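Local coordinates for protein annexin B22 (Schistosoma mansoni, PDB 4MDU) that binds acidic phospholipid membranes in a calcium-dependent manner, aggregates liposomes, and may help keep the worm's tegument structurally intact, at residues L63-Q72 and L102-P110. Sequence-based numbering, arbitrary orientation.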
loop_
_atom_site.group_PDB
_atom_site.type_symbol
_atom_site.label_atom_id
_atom_site.label_comp_id
_atom_site.label_asym_id
_atom_site.label_seq_id
_atom_site.Cartn_x
_atom_site.Cartn_y
_atom_site.Cartn_z
ATOM N N LEU B 63 -1.878 -21.497 -27.640
ATOM C CA LEU B 63 -1.298 -21.363 -26.311
ATOM C C LEU B 63 -2.193 -20.619 -25.330
ATOM O O LEU B 63 -2.297 -21.019 -24.172
ATOM C CB LEU B 63 0.075 -20.695 -26.402
ATOM C CG LEU B 63 1.136 -21.516 -27.140
ATOM C CD1 LEU B 63 2.408 -20.702 -27.346
ATOM C CD2 LEU B 63 1.428 -22.817 -26.379
ATOM N N ALA B 64 -2.847 -19.552 -25.789
ATOM C CA ALA B 64 -3.784 -18.801 -24.947
ATOM C C ALA B 64 -5.187 -19.432 -24.889
ATOM O O ALA B 64 -6.119 -18.856 -24.304
ATOM C CB ALA B 64 -3.869 -17.347 -25.403
ATOM N N ARG B 65 -5.344 -20.593 -25.516
ATOM C CA ARG B 65 -6.578 -21.377 -25.384
ATOM C C ARG B 65 -6.370 -22.774 -24.766
ATOM O O ARG B 65 -7.208 -23.653 -24.929
ATOM C CB ARG B 65 -7.286 -21.507 -26.730
ATOM C CG ARG B 65 -7.799 -20.172 -27.321
ATOM C CD ARG B 65 -8.655 -19.386 -26.313
ATOM N NE ARG B 65 -9.720 -20.201 -25.744
ATOM C CZ ARG B 65 -10.286 -19.980 -24.561
ATOM N NH1 ARG B 65 -9.903 -18.948 -23.813
ATOM N NH2 ARG B 65 -11.241 -20.795 -24.120
ATOM N N ARG B 66 -5.265 -22.969 -24.055
ATOM C CA ARG B 66 -4.985 -24.247 -23.381
ATOM C C ARG B 66 -4.671 -24.018 -21.902
ATOM O O ARG B 66 -4.172 -22.961 -21.534
ATOM C CB ARG B 66 -3.791 -24.954 -24.040
ATOM C CG ARG B 66 -3.919 -25.187 -25.557
ATOM C CD ARG B 66 -4.848 -26.369 -25.911
ATOM N NE ARG B 66 -4.810 -26.637 -27.351
ATOM C CZ ARG B 66 -5.618 -26.058 -28.241
ATOM N NH1 ARG B 66 -6.553 -25.205 -27.825
ATOM N NH2 ARG B 66 -5.500 -26.331 -29.541
ATOM N N THR B 67 -4.946 -25.008 -21.051
ATOM C CA THR B 67 -4.591 -24.877 -19.649
ATOM C C THR B 67 -3.085 -25.032 -19.524
ATOM O O THR B 67 -2.411 -25.478 -20.465
ATOM C CB THR B 67 -5.208 -25.984 -18.812
ATOM O OG1 THR B 67 -4.574 -27.219 -19.156
ATOM C CG2 THR B 67 -6.695 -26.097 -19.072
ATOM N N ASN B 68 -2.562 -24.659 -18.363
ATOM C CA ASN B 68 -1.149 -24.847 -18.058
ATOM C C ASN B 68 -0.687 -26.297 -18.297
ATOM O O ASN B 68 0.323 -26.535 -18.951
ATOM C CB ASN B 68 -0.859 -24.428 -16.617
ATOM C CG ASN B 68 0.574 -24.722 -16.205
ATOM O OD1 ASN B 68 1.495 -24.018 -16.606
ATOM N ND2 ASN B 68 0.762 -25.754 -15.384
ATOM N N TYR B 69 -1.441 -27.262 -17.782
ATOM C CA TYR B 69 -1.131 -28.659 -18.044
ATOM C C TYR B 69 -0.999 -28.967 -19.547
ATOM O O TYR B 69 -0.012 -29.565 -19.992
ATOM C CB TYR B 69 -2.137 -29.604 -17.378
ATOM C CG TYR B 69 -1.745 -31.057 -17.574
ATOM C CD1 TYR B 69 -0.874 -31.691 -16.692
ATOM C CD2 TYR B 69 -2.209 -31.775 -18.664
ATOM C CE1 TYR B 69 -0.496 -33.003 -16.882
ATOM C CE2 TYR B 69 -1.831 -33.089 -18.868
ATOM C CZ TYR B 69 -0.981 -33.697 -17.974
ATOM O OH TYR B 69 -0.619 -35.009 -18.180
ATOM N N GLU B 70 -1.977 -28.550 -20.341
ATOM C CA GLU B 70 -1.869 -28.779 -21.776
ATOM C C GLU B 70 -0.661 -28.060 -22.400
ATOM O O GLU B 70 0.036 -28.624 -23.248
ATOM C CB GLU B 70 -3.166 -28.403 -22.476
ATOM C CG GLU B 70 -4.343 -29.254 -22.030
ATOM C CD GLU B 70 -5.687 -28.654 -22.413
ATOM O OE1 GLU B 70 -5.764 -27.429 -22.648
ATOM O OE2 GLU B 70 -6.670 -29.414 -22.473
ATOM N N ARG B 71 -0.402 -26.827 -21.975
ATOM C CA ARG B 71 0.704 -26.075 -22.562
ATOM C C ARG B 71 2.002 -26.848 -22.324
ATOM O O ARG B 71 2.775 -27.088 -23.248
ATOM C CB ARG B 71 0.779 -24.641 -22.009
ATOM C CG ARG B 71 -0.453 -23.775 -22.367
ATOM C CD ARG B 71 -0.240 -22.285 -22.119
ATOM N NE ARG B 71 -0.052 -21.974 -20.699
ATOM C CZ ARG B 71 -1.037 -21.682 -19.856
ATOM N NH1 ARG B 71 -2.295 -21.666 -20.274
ATOM N NH2 ARG B 71 -0.769 -21.406 -18.589
ATOM N N GLN B 72 2.213 -27.258 -21.082
ATOM C CA GLN B 72 3.373 -28.065 -20.729
ATOM C C GLN B 72 3.386 -29.383 -21.497
ATOM O O GLN B 72 4.438 -29.816 -21.976
ATOM C CB GLN B 72 3.411 -28.294 -19.221
ATOM C CG GLN B 72 3.555 -26.983 -18.455
ATOM C CD GLN B 72 4.781 -26.202 -18.893
ATOM O OE1 GLN B 72 5.902 -26.646 -18.695
ATOM N NE2 GLN B 72 4.568 -25.045 -19.506
ATOM N N LEU B 102 4.261 -14.357 -23.955
ATOM C CA LEU B 102 4.470 -15.738 -24.372
ATOM C C LEU B 102 5.342 -16.496 -23.361
ATOM O O LEU B 102 5.167 -17.694 -23.142
ATOM C CB LEU B 102 5.119 -15.806 -25.745
ATOM C CG LEU B 102 4.210 -15.591 -26.954
ATOM C CD1 LEU B 102 5.005 -15.714 -28.251
ATOM C CD2 LEU B 102 3.049 -16.574 -26.939
ATOM N N CYS B 103 6.285 -15.798 -22.748
ATOM C CA CYS B 103 7.174 -16.471 -21.830
ATOM C C CYS B 103 6.446 -16.778 -20.532
ATOM O O CYS B 103 6.629 -17.842 -19.972
ATOM C CB CYS B 103 8.458 -15.678 -21.592
ATOM S SG CYS B 103 9.680 -15.851 -22.934
ATOM N N GLN B 104 5.603 -15.864 -20.066
ATOM C CA GLN B 104 4.821 -16.145 -18.864
ATOM C C GLN B 104 3.960 -17.373 -19.114
ATOM O O GLN B 104 3.835 -18.245 -18.265
ATOM C CB GLN B 104 3.961 -14.940 -18.485
ATOM C CG GLN B 104 4.792 -13.706 -18.189
ATOM C CD GLN B 104 5.861 -13.987 -17.155
ATOM O OE1 GLN B 104 5.553 -14.316 -16.003
ATOM N NE2 GLN B 104 7.129 -13.876 -17.559
ATOM N N LEU B 105 3.418 -17.449 -20.321
ATOM C CA LEU B 105 2.511 -18.510 -20.730
ATOM C C LEU B 105 3.116 -19.923 -20.915
ATOM O O LEU B 105 2.493 -20.901 -20.494
ATOM C CB LEU B 105 1.784 -18.050 -22.001
ATOM C CG LEU B 105 0.365 -18.469 -22.394
ATOM C CD1 LEU B 105 -0.653 -18.499 -21.245
ATOM C CD2 LEU B 105 -0.103 -17.541 -23.506
ATOM N N ILE B 106 4.282 -20.074 -21.557
ATOM C CA ILE B 106 4.769 -21.450 -21.795
ATOM C C ILE B 106 5.554 -22.030 -20.634
ATOM O O ILE B 106 6.011 -23.163 -20.709
ATOM C CB ILE B 106 5.676 -21.656 -23.045
ATOM C CG1 ILE B 106 6.464 -20.405 -23.332
ATOM C CG2 ILE B 106 4.902 -22.274 -24.236
ATOM C CD1 ILE B 106 7.387 -20.078 -22.238
ATOM N N VAL B 107 5.740 -21.238 -19.589
ATOM C CA VAL B 107 6.422 -21.702 -18.399
ATOM C C VAL B 107 5.413 -22.301 -17.427
ATOM O O VAL B 107 4.307 -21.783 -17.285
ATOM C CB VAL B 107 7.216 -20.554 -17.761
ATOM C CG1 VAL B 107 7.406 -20.790 -16.289
ATOM C CG2 VAL B 107 8.559 -20.407 -18.479
ATOM N N ASP B 108 5.785 -23.409 -16.784
ATOM C CA ASP B 108 4.917 -24.072 -15.817
ATOM C C ASP B 108 4.451 -23.046 -14.789
ATOM O O ASP B 108 5.254 -22.237 -14.294
ATOM C CB ASP B 108 5.678 -25.227 -15.124
ATOM C CG ASP B 108 4.764 -26.153 -14.337
ATOM O OD1 ASP B 108 3.541 -26.195 -14.631
ATOM O OD2 ASP B 108 5.278 -26.847 -13.423
ATOM N N THR B 109 3.159 -23.057 -14.474
ATOM C CA THR B 109 2.608 -22.061 -13.547
ATOM C C THR B 109 3.480 -21.796 -12.315
ATOM O O THR B 109 3.780 -20.646 -12.017
ATOM C CB THR B 109 1.220 -22.456 -13.061
ATOM O OG1 THR B 109 0.370 -22.655 -14.190
ATOM C CG2 THR B 109 0.654 -21.389 -12.166
ATOM N N PRO B 110 3.870 -22.859 -11.581
ATOM C CA PRO B 110 4.683 -22.621 -10.384
ATOM C C PRO B 110 5.998 -21.888 -10.654
ATOM O O PRO B 110 6.393 -21.064 -9.834
ATOM C CB PRO B 110 4.942 -24.040 -9.827
ATOM C CG PRO B 110 4.514 -24.988 -10.914
ATOM C CD PRO B 110 3.461 -24.272 -11.703
HETATM O O HOH W 1 2.238 -23.356 -19.211
HETATM O O HOH W 2 2.087 -20.318 -17.346
#
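In the first repeat of the annexin fold, the start of helix 68-82 grips the last turn of helix 96-106 and the short linker into helix 109-122, where repeat one passes into repeat two. Three polar side chains, N68, R71 and Q72, do the holding. The R71 NE to L105 O bond, 2.8 Å long, is bent, with an N-H...O angle of 138° and the oxygen tilted out of the guanidinium plane. The guanidinium itself is sandwiched: L105 CD1 sits over the centre of one face, 3.5 Å from R71 CZ, while the backbone of T67 and N68 lies towards the rim of the other. Arginine suits this place, offering N-H groups at its edge and flat faces to a leucine methyl. T67, the N-cap, forms a capping box with E70. Toward L63 and A64 the contact turns apolar. The branched end of L63 reaches I106, CD2 to CG2 at 4.1 Å, and the small A64 lets both L105 CD2 and helix 349-358 of repeat four come close. Q72, long enough to bend back at chi2, brings its amide to the last turn of helix 96-106, where NE2 donates to I106 O (2.7 Å) from well above the carbonyl plane. Water 1 accepts from NE2 too and lies within donating reach of N68 OD1 and L105 O, adding to their direct bonds. N68, with CG anti to the backbone N (chi1 175°), uses both ends of its amide: OD1 accepts from T109 N, while ND2 meets the carboxylate of D108, also bound by S7 and E8. Amide and carboxylate are nearly coplanar, and ND2 approaches D108 OD1 almost along its C-O axis, 2.9 Å away at an N-H...O angle of 171°.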